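Local structure of probable uracil-DNA glycosylase (Acanthamoeba polyphaga mimivirus, 5X55) at residues A[134-146]-A[273-285]. The protein is a probable viral member of the uracil-DNA glycosylase superfamily, with the alpha/beta fold of that family. Sequence-based numbering, arbitrary orientation.
Sequences WFDFFKYVESKTY and ESFTADLIDYLTD
F137 drives its ring into helix 273-285, a knob in a hole formed by F275, D278, L279 and Y282. With CG anti to the backbone N (chi1 162°), the ring is carried toward that helix: its CE1 meets the backbone O of D278 at 3.4 Å, near the ring plane, while its edge turns to the face of F275 in an offset edge-to-face pair. The CB of the same residue lies over the centre of the Y282 ring, 3.7 Å from its centroid, a CH-pi contact. F275 in turn fills a hole among F137, F138, V141 and Y146, with V141 CG1 at its ring edge and F258 adding a further edge-to-face partner. On the buried flank W134 CZ3 lies 3.5 Å from L279 CD1, the two side chains crossing at about a right angle, and the indole NE1 of W134 bonds to L178 O.

The family's central four-stranded parallel sheet lies behind this layer: L279 and L283 rest on strand 251-255, and helix 135-142 packs on helix 273-285 at 135° between their directions.

D278, a knob among F137, Y140, V141 and Y146, brings a buried carboxylate into the tight packing. Two donors grip its OD2: K144 NZ, the outer one, in a salt bridge (2.8 Å) on the syn lone pair, and Y146 OH (2.7 Å) on the anti side, 20° out of the carboxylate plane. The K144 chain, bent at chi2, chi3 and chi4, curls to bring NZ to OD2, and Y146 lays a ring face over S274 CB, 3.4 Å from the ring centroid. Toward solvent the contact thins: exposed Y140 merely sets its ring edge against the D278 carboxylate, and near exposed D136 a water links F137 N to Y282 OH.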
ATOM      1  N   TRP A 134      -7.846  -3.055 -14.621  1.00 22.67           N
ATOM      2  CA  TRP A 134      -8.597  -2.735 -13.416  1.00 25.35           C
ATOM      3  C   TRP A 134      -9.972  -2.150 -13.710  1.00 29.69           C
ATOM      4  O   TRP A 134     -10.765  -1.979 -12.773  1.00 26.46           O
ATOM      5  CB  TRP A 134      -7.810  -1.753 -12.532  1.00 20.53           C
ATOM      6  CG  TRP A 134      -6.647  -2.373 -11.780  1.00 23.23           C
ATOM      7  CD1 TRP A 134      -5.321  -2.309 -12.112  1.00 21.59           C
ATOM      8  CD2 TRP A 134      -6.718  -3.138 -10.557  1.00 22.00           C
ATOM      9  NE1 TRP A 134      -4.564  -2.987 -11.175  1.00 25.13           N
ATOM     10  CE2 TRP A 134      -5.398  -3.505 -10.215  1.00 22.15           C
ATOM     11  CE3 TRP A 134      -7.766  -3.552  -9.731  1.00 23.13           C
ATOM     12  CZ2 TRP A 134      -5.104  -4.272  -9.086  1.00 23.25           C
ATOM     13  CZ3 TRP A 134      -7.469  -4.309  -8.586  1.00 22.06           C
ATOM     14  CH2 TRP A 134      -6.152  -4.659  -8.278  1.00 19.46           C
ATOM     15  N   PHE A 135     -10.278  -1.851 -14.982  1.00 30.47           N
ATOM     16  CA  PHE A 135     -11.528  -1.156 -15.289  1.00 30.03           C
ATOM     17  C   PHE A 135     -12.734  -1.972 -14.833  1.00 29.14           C
ATOM     18  O   PHE A 135     -13.705  -1.415 -14.305  1.00 31.17           O
ATOM     19  CB  PHE A 135     -11.608  -0.830 -16.788  1.00 32.40           C
ATOM     20  CG  PHE A 135     -10.633   0.260 -17.243  1.00 36.75           C
ATOM     21  CD1 PHE A 135      -9.882   0.987 -16.319  1.00 31.33           C
ATOM     22  CD2 PHE A 135     -10.479   0.558 -18.602  1.00 35.90           C
ATOM     23  CE1 PHE A 135      -8.984   1.980 -16.737  1.00 32.09           C
ATOM     24  CE2 PHE A 135      -9.585   1.551 -19.033  1.00 29.15           C
ATOM     25  CZ  PHE A 135      -8.834   2.264 -18.102  1.00 28.35           C
ATOM     26  N   ASP A 136     -12.667  -3.299 -14.969  1.00 31.51           N
ATOM     27  CA  ASP A 136     -13.760  -4.142 -14.498  1.00 28.47           C
ATOM     28  C   ASP A 136     -13.980  -3.951 -13.007  1.00 30.37           C
ATOM     29  O   ASP A 136     -15.106  -3.676 -12.566  1.00 30.04           O
ATOM     30  CB  ASP A 136     -13.492  -5.611 -14.838  1.00 32.80           C
ATOM     31  CG  ASP A 136     -13.794  -5.930 -16.310  1.00 51.26           C
ATOM     32  OD1 ASP A 136     -13.788  -4.985 -17.135  1.00 51.46           O
ATOM     33  OD2 ASP A 136     -14.041  -7.110 -16.648  1.00 59.28           O
ATOM     34  N   PHE A 137     -12.906  -4.030 -12.213  1.00 27.21           N
ATOM     35  CA  PHE A 137     -13.069  -3.757 -10.793  1.00 28.74           C
ATOM     36  C   PHE A 137     -13.653  -2.370 -10.595  1.00 26.64           C
ATOM     37  O   PHE A 137     -14.609  -2.191  -9.829  1.00 29.73           O
ATOM     38  CB  PHE A 137     -11.741  -3.893 -10.049  1.00 27.08           C
ATOM     39  CG  PHE A 137     -11.737  -3.222  -8.710  1.00 25.60           C
ATOM     40  CD1 PHE A 137     -12.413  -3.785  -7.632  1.00 25.77           C
ATOM     41  CD2 PHE A 137     -11.078  -2.026  -8.527  1.00 23.62           C
ATOM     42  CE1 PHE A 137     -12.420  -3.177  -6.401  1.00 19.93           C
ATOM     43  CE2 PHE A 137     -11.086  -1.405  -7.301  1.00 27.79           C
ATOM     44  CZ  PHE A 137     -11.764  -1.986  -6.225  1.00 24.39           C
ATOM     45  N   PHE A 138     -13.142  -1.387 -11.339  1.00 26.47           N
ATOM     46  CA  PHE A 138     -13.618  -0.033 -11.122  1.00 28.58           C
ATOM     47  C   PHE A 138     -15.079   0.098 -11.532  1.00 31.38           C
ATOM     48  O   PHE A 138     -15.851   0.796 -10.863  1.00 26.94           O
ATOM     49  CB  PHE A 138     -12.724   0.967 -11.859  1.00 26.38           C
ATOM     50  CG  PHE A 138     -12.544   2.237 -11.109  1.00 33.07           C
ATOM     51  CD1 PHE A 138     -13.492   3.243 -11.185  1.00 34.55           C
ATOM     52  CD2 PHE A 138     -11.456   2.406 -10.275  1.00 37.82           C
ATOM     53  CE1 PHE A 138     -13.338   4.410 -10.465  1.00 33.66           C
ATOM     54  CE2 PHE A 138     -11.291   3.560  -9.555  1.00 32.52           C
ATOM     55  CZ  PHE A 138     -12.233   4.565  -9.644  1.00 37.12           C
ATOM     56  N   LYS A 139     -15.496  -0.638 -12.568  1.00 35.09           N
ATOM     57  CA  LYS A 139     -16.902  -0.601 -12.958  1.00 35.40           C
ATOM     58  C   LYS A 139     -17.783  -1.161 -11.847  1.00 29.35           C
ATOM     59  O   LYS A 139     -18.887  -0.661 -11.605  1.00 30.66           O
ATOM     60  CB  LYS A 139     -17.092  -1.370 -14.268  1.00 38.40           C
ATOM     61  CG  LYS A 139     -18.539  -1.560 -14.702  1.00 45.17           C
ATOM     62  CD  LYS A 139     -18.612  -2.368 -15.999  1.00 54.36           C
ATOM     63  CE  LYS A 139     -20.043  -2.753 -16.359  1.00 53.90           C
ATOM     64  NZ  LYS A 139     -20.075  -3.768 -17.455  1.00 59.57           N
ATOM     65  N   TYR A 140     -17.287  -2.166 -11.122  1.00 30.72           N
ATOM     66  CA  TYR A 140     -18.051  -2.686  -9.991  1.00 33.11           C
ATOM     67  C   TYR A 140     -18.126  -1.665  -8.862  1.00 36.47           C
ATOM     68  O   TYR A 140     -19.151  -1.561  -8.175  1.00 33.74           O
ATOM     69  CB  TYR A 140     -17.438  -3.995  -9.489  1.00 36.18           C
ATOM     70  CG  TYR A 140     -18.027  -4.471  -8.171  1.00 38.73           C
ATOM     71  CD1 TYR A 140     -19.266  -5.116  -8.127  1.00 36.99           C
ATOM     72  CD2 TYR A 140     -17.337  -4.291  -6.973  1.00 36.03           C
ATOM     73  CE1 TYR A 140     -19.810  -5.558  -6.919  1.00 31.81           C
ATOM     74  CE2 TYR A 140     -17.876  -4.728  -5.756  1.00 37.24           C
ATOM     75  CZ  TYR A 140     -19.112  -5.361  -5.740  1.00 38.22           C
ATOM     76  OH  TYR A 140     -19.647  -5.789  -4.536  1.00 42.61           O
ATOM     77  N   VAL A 141     -17.063  -0.887  -8.665  1.00 36.40           N
ATOM     78  CA  VAL A 141     -17.038  -0.008  -7.505  1.00 31.16           C
ATOM     79  C   VAL A 141     -17.919   1.217  -7.727  1.00 31.03           C
ATOM     80  O   VAL A 141     -18.598   1.673  -6.795  1.00 30.59           O
ATOM     81  CB  VAL A 141     -15.582   0.355  -7.165  1.00 31.45           C
ATOM     82  CG1 VAL A 141     -15.514   1.645  -6.421  1.00 34.88           C
ATOM     83  CG2 VAL A 141     -14.986  -0.743  -6.316  1.00 30.58           C
ATOM     84  N   GLU A 142     -17.948   1.758  -8.957  1.00 32.51           N
ATOM     85  CA  GLU A 142     -18.768   2.942  -9.211  1.00 33.28           C
ATOM     86  C   GLU A 142     -20.254   2.642  -9.113  1.00 32.17           C
ATOM     87  O   GLU A 142     -21.040   3.572  -8.927  1.00 39.76           O
ATOM     88  CB  GLU A 142     -18.505   3.538 -10.597  1.00 34.80           C
ATOM     89  CG  GLU A 142     -17.092   3.631 -11.073  1.00 41.38           C
ATOM     90  CD  GLU A 142     -17.029   3.753 -12.601  1.00 53.44           C
ATOM     91  OE1 GLU A 142     -18.096   3.641 -13.235  1.00 54.24           O
ATOM     92  OE2 GLU A 142     -15.929   3.926 -13.157  1.00 51.58           O
ATOM     93  N   SER A 143     -20.659   1.379  -9.245  1.00 30.85           N
ATOM     94  CA  SER A 143     -22.066   1.032  -9.118  1.00 32.68           C
ATOM     95  C   SER A 143     -22.545   0.993  -7.672  1.00 34.90           C
ATOM     96  O   SER A 143     -23.756   0.888  -7.451  1.00 36.19           O
ATOM     97  CB  SER A 143     -22.332  -0.323  -9.766  1.00 32.18           C
ATOM     98  OG  SER A 143     -21.934  -1.366  -8.886  1.00 37.95           O
ATOM     99  N   LYS A 144     -21.637   1.063  -6.695  1.00 34.85           N
ATOM    100  CA  LYS A 144     -22.003   1.027  -5.281  1.00 32.91           C
ATOM    101  C   LYS A 144     -22.487   2.397  -4.822  1.00 30.03           C
ATOM    102  O   LYS A 144     -22.100   3.426  -5.374  1.00 31.59           O
ATOM    103  CB  LYS A 144     -20.810   0.601  -4.424  1.00 30.97           C
ATOM    104  CG  LYS A 144     -20.163  -0.698  -4.853  1.00 33.33           C
ATOM    105  CD  LYS A 144     -21.039  -1.887  -4.526  1.00 36.50           C
ATOM    106  CE  LYS A 144     -20.266  -2.897  -3.670  1.00 41.21           C
ATOM    107  NZ  LYS A 144     -19.834  -2.337  -2.346  1.00 38.50           N
ATOM    108  N   THR A 145     -23.321   2.413  -3.780  1.00 31.65           N
ATOM    109  CA  THR A 145     -23.869   3.699  -3.355  1.00 34.64           C
ATOM    110  C   THR A 145     -22.830   4.553  -2.633  1.00 35.57           C
ATOM    111  O   THR A 145     -22.931   5.782  -2.664  1.00 34.61           O
ATOM    112  CB  THR A 145     -25.114   3.507  -2.480  1.00 37.50           C
ATOM    113  OG1 THR A 145     -24.757   2.909  -1.226  1.00 41.69           O
ATOM    114  CG2 THR A 145     -26.141   2.628  -3.191  1.00 34.11           C
ATOM    115  N   TYR A 146     -21.813   3.944  -2.008  1.00 28.72           N
ATOM    116  CA  TYR A 146     -20.807   4.764  -1.334  1.00 29.85           C
ATOM    117  C   TYR A 146     -19.938   5.568  -2.315  1.00 28.07           C
ATOM    118  O   TYR A 146     -19.381   6.600  -1.929  1.00 30.69           O
ATOM    119  CB  TYR A 146     -19.921   3.888  -0.419  1.00 26.61           C
ATOM    120  CG  TYR A 146     -18.939   2.983  -1.159  1.00 27.46           C
ATOM    121  CD1 TYR A 146     -17.782   3.502  -1.744  1.00 25.32           C
ATOM    122  CD2 TYR A 146     -19.175   1.621  -1.285  1.00 26.77           C
ATOM    123  CE1 TYR A 146     -16.894   2.695  -2.441  1.00 25.72           C
ATOM    124  CE2 TYR A 146     -18.285   0.801  -1.975  1.00 31.41           C
ATOM    125  CZ  TYR A 146     -17.141   1.354  -2.545  1.00 26.43           C
ATOM    126  OH  TYR A 146     -16.263   0.564  -3.235  1.00 24.35           O
ATOM    127  N   GLU A 273     -12.710   3.146   3.403  1.00 20.56           N
ATOM    128  CA  GLU A 273     -12.887   1.804   3.964  1.00 21.93           C
ATOM    129  C   GLU A 273     -13.689   0.903   3.031  1.00 24.35           C
ATOM    130  O   GLU A 273     -13.350  -0.275   2.854  1.00 23.11           O
ATOM    131  CB  GLU A 273     -13.560   1.881   5.348  1.00 25.93           C
ATOM    132  CG  GLU A 273     -12.666   2.444   6.481  1.00 30.77           C
ATOM    133  CD  GLU A 273     -13.307   2.394   7.887  1.00 39.74           C
ATOM    134  OE1 GLU A 273     -14.513   2.704   8.055  1.00 40.07           O
ATOM    135  OE2 GLU A 273     -12.584   2.038   8.841  1.00 47.11           O
ATOM    136  N   SER A 274     -14.755   1.430   2.420  1.00 19.74           N
ATOM    137  CA  SER A 274     -15.546   0.580   1.539  1.00 26.63           C
ATOM    138  C   SER A 274     -14.799   0.288   0.242  1.00 18.95           C
ATOM    139  O   SER A 274     -14.896  -0.817  -0.302  1.00 21.29           O
ATOM    140  CB  SER A 274     -16.902   1.228   1.241  1.00 25.10           C
ATOM    141  OG  SER A 274     -17.607   1.467   2.438  1.00 36.35           O
ATOM    142  N   PHE A 275     -14.072   1.273  -0.275  1.00 21.28           N
ATOM    143  CA  PHE A 275     -13.279   1.053  -1.477  1.00 21.89           C
ATOM    144  C   PHE A 275     -12.226  -0.015  -1.234  1.00 17.08           C
ATOM    145  O   PHE A 275     -12.099  -0.959  -2.014  1.00 18.85           O
ATOM    146  CB  PHE A 275     -12.636   2.368  -1.925  1.00 24.22           C
ATOM    147  CG  PHE A 275     -11.835   2.254  -3.196  1.00 22.65           C
ATOM    148  CD1 PHE A 275     -12.456   2.364  -4.429  1.00 23.34           C
ATOM    149  CD2 PHE A 275     -10.461   2.051  -3.150  1.00 19.96           C
ATOM    150  CE1 PHE A 275     -11.722   2.272  -5.618  1.00 29.07           C
ATOM    151  CE2 PHE A 275      -9.713   1.963  -4.320  1.00 24.72           C
ATOM    152  CZ  PHE A 275     -10.345   2.064  -5.565  1.00 23.89           C
ATOM    153  N   THR A 276     -11.485   0.100  -0.129  1.00 17.05           N
ATOM    154  CA  THR A 276     -10.456  -0.892   0.178  1.00 19.54           C
ATOM    155  C   THR A 276     -11.070  -2.264   0.456  1.00 20.52           C
ATOM    156  O   THR A 276     -10.521  -3.292   0.032  1.00 21.26           O
ATOM    157  CB  THR A 276      -9.603  -0.412   1.357  1.00 20.86           C
ATOM    158  OG1 THR A 276      -8.978   0.832   1.018  1.00 20.77           O
ATOM    159  CG2 THR A 276      -8.512  -1.434   1.688  1.00 17.67           C
ATOM    160  N   ALA A 277     -12.227  -2.309   1.125  1.00 18.96           N
ATOM    161  CA  ALA A 277     -12.880  -3.598   1.339  1.00 19.08           C
ATOM    162  C   ALA A 277     -13.253  -4.246   0.015  1.00 19.71           C
ATOM    163  O   ALA A 277     -13.024  -5.444  -0.185  1.00 18.72           O
ATOM    164  CB  ALA A 277     -14.115  -3.431   2.222  1.00 20.02           C
ATOM    165  N   ASP A 278     -13.804  -3.460  -0.921  1.00 19.89           N
ATOM    166  CA  ASP A 278     -14.119  -4.008  -2.236  1.00 19.87           C
ATOM    167  C   ASP A 278     -12.859  -4.393  -3.014  1.00 19.51           C
ATOM    168  O   ASP A 278     -12.896  -5.322  -3.825  1.00 22.59           O
ATOM    169  CB  ASP A 278     -14.955  -3.009  -3.036  1.00 26.31           C
ATOM    170  CG  ASP A 278     -16.423  -3.020  -2.638  1.00 27.49           C
ATOM    171  OD1 ASP A 278     -16.885  -4.026  -2.058  1.00 33.13           O
ATOM    172  OD2 ASP A 278     -17.116  -2.017  -2.909  1.00 33.71           O
ATOM    173  N   LEU A 279     -11.744  -3.707  -2.789  1.00 17.82           N
ATOM    174  CA  LEU A 279     -10.506  -4.091  -3.459  1.00 21.10           C
ATOM    175  C   LEU A 279     -10.006  -5.441  -2.952  1.00 16.85           C
ATOM    176  O   LEU A 279      -9.678  -6.339  -3.750  1.00 16.77           O
ATOM    177  CB  LEU A 279      -9.467  -2.985  -3.260  1.00 18.02           C
ATOM    178  CG  LEU A 279      -8.040  -3.165  -3.768  1.00 25.43           C
ATOM    179  CD1 LEU A 279      -8.018  -3.672  -5.216  1.00 18.64           C
ATOM    180  CD2 LEU A 279      -7.278  -1.831  -3.615  1.00 20.62           C
ATOM    181  N   ILE A 280      -9.980  -5.616  -1.622  1.00 17.74           N
ATOM    182  CA  ILE A 280      -9.588  -6.902  -1.037  1.00 18.47           C
ATOM    183  C   ILE A 280     -10.508  -8.006  -1.535  1.00 20.05           C
ATOM    184  O   ILE A 280     -10.052  -9.069  -1.985  1.00 23.95           O
ATOM    185  CB  ILE A 280      -9.607  -6.842   0.508  1.00 23.70           C
ATOM    186  CG1 ILE A 280      -8.839  -5.629   1.076  1.00 18.31           C
ATOM    187  CG2 ILE A 280      -9.133  -8.162   1.110  1.00 16.77           C
ATOM    188  CD1 ILE A 280      -7.404  -5.638   0.817  1.00 19.98           C
ATOM    189  N   ASP A 281     -11.823  -7.768  -1.457  1.00 20.00           N
ATOM    190  CA  ASP A 281     -12.791  -8.796  -1.841  1.00 21.65           C
ATOM    191  C   ASP A 281     -12.669  -9.138  -3.315  1.00 25.37           C
ATOM    192  O   ASP A 281     -12.776 -10.307  -3.698  1.00 24.17           O
ATOM    193  CB  ASP A 281     -14.219  -8.336  -1.519  1.00 19.08           C
ATOM    194  CG  ASP A 281     -14.450  -8.167  -0.020  1.00 27.32           C
ATOM    195  OD1 ASP A 281     -13.639  -8.709   0.774  1.00 24.79           O
ATOM    196  OD2 ASP A 281     -15.421  -7.477   0.369  1.00 32.07           O
ATOM    197  N   TYR A 282     -12.452  -8.127  -4.158  1.00 21.90           N
ATOM    198  CA  TYR A 282     -12.258  -8.387  -5.577  1.00 22.99           C
ATOM    199  C   TYR A 282     -11.073  -9.319  -5.799  1.00 23.95           C
ATOM    200  O   TYR A 282     -11.153 -10.275  -6.588  1.00 23.84           O
ATOM    201  CB  TYR A 282     -12.055  -7.067  -6.322  1.00 22.23           C
ATOM    202  CG  TYR A 282     -11.816  -7.262  -7.796  1.00 30.65           C
ATOM    203  CD1 TYR A 282     -12.887  -7.383  -8.685  1.00 31.74           C
ATOM    204  CD2 TYR A 282     -10.529  -7.346  -8.304  1.00 25.81           C
ATOM    205  CE1 TYR A 282     -12.671  -7.571 -10.043  1.00 31.75           C
ATOM    206  CE2 TYR A 282     -10.304  -7.539  -9.660  1.00 25.32           C
ATOM    207  CZ  TYR A 282     -11.373  -7.652 -10.520  1.00 29.84           C
ATOM    208  OH  TYR A 282     -11.155  -7.834 -11.870  1.00 36.74           O
ATOM    209  N   LEU A 283      -9.956  -9.056  -5.110  1.00 23.92           N
ATOM    210  CA  LEU A 283      -8.768  -9.878  -5.340  1.00 25.96           C
ATOM    211  C   LEU A 283      -8.988 -11.310  -4.855  1.00 26.60           C
ATOM    212  O   LEU A 283      -8.699 -12.270  -5.580  1.00 26.83           O
ATOM    213  CB  LEU A 283      -7.539  -9.254  -4.665  1.00 16.92           C
ATOM    214  CG  LEU A 283      -7.051  -7.910  -5.215  1.00 15.86           C
ATOM    215  CD1 LEU A 283      -5.930  -7.376  -4.343  1.00 21.40           C
ATOM    216  CD2 LEU A 283      -6.580  -8.047  -6.646  1.00 21.61           C
ATOM    217  N   THR A 284      -9.523 -11.475  -3.637  1.00 24.11           N
ATOM    218  CA  THR A 284      -9.718 -12.819  -3.104  1.00 28.57           C
ATOM    219  C   THR A 284     -10.849 -13.577  -3.797  1.00 30.61           C
ATOM    220  O   THR A 284     -10.864 -14.811  -3.764  1.00 35.42           O
ATOM    221  CB  THR A 284      -9.998 -12.765  -1.601  1.00 29.59           C
ATOM    222  OG1 THR A 284     -11.216 -12.039  -1.370  1.00 34.22           O
ATOM    223  CG2 THR A 284      -8.844 -12.076  -0.880  1.00 25.32           C
ATOM    224  N   ASP A 285     -11.793 -12.883  -4.419  1.00 24.74           N
ATOM    225  CA  ASP A 285     -12.829 -13.595  -5.146  1.00 25.65           C
ATOM    226  C   ASP A 285     -12.361 -14.013  -6.531  1.00 37.58           C
ATOM    227  O   ASP A 285     -12.806 -15.047  -7.044  1.00 41.28           O
ATOM    228  CB  ASP A 285     -14.093 -12.743  -5.276  1.00 32.44           C
ATOM    229  CG  ASP A 285     -14.724 -12.400  -3.922  1.00 40.56           C
ATOM    230  OD1 ASP A 285     -14.270 -12.933  -2.868  1.00 37.53           O
ATOM    231  OD2 ASP A 285     -15.677 -11.579  -3.919  1.00 41.98           O
TER
HETATM  232  O   HOH W   1     -10.574  -5.431 -12.995  1.00 29.74           O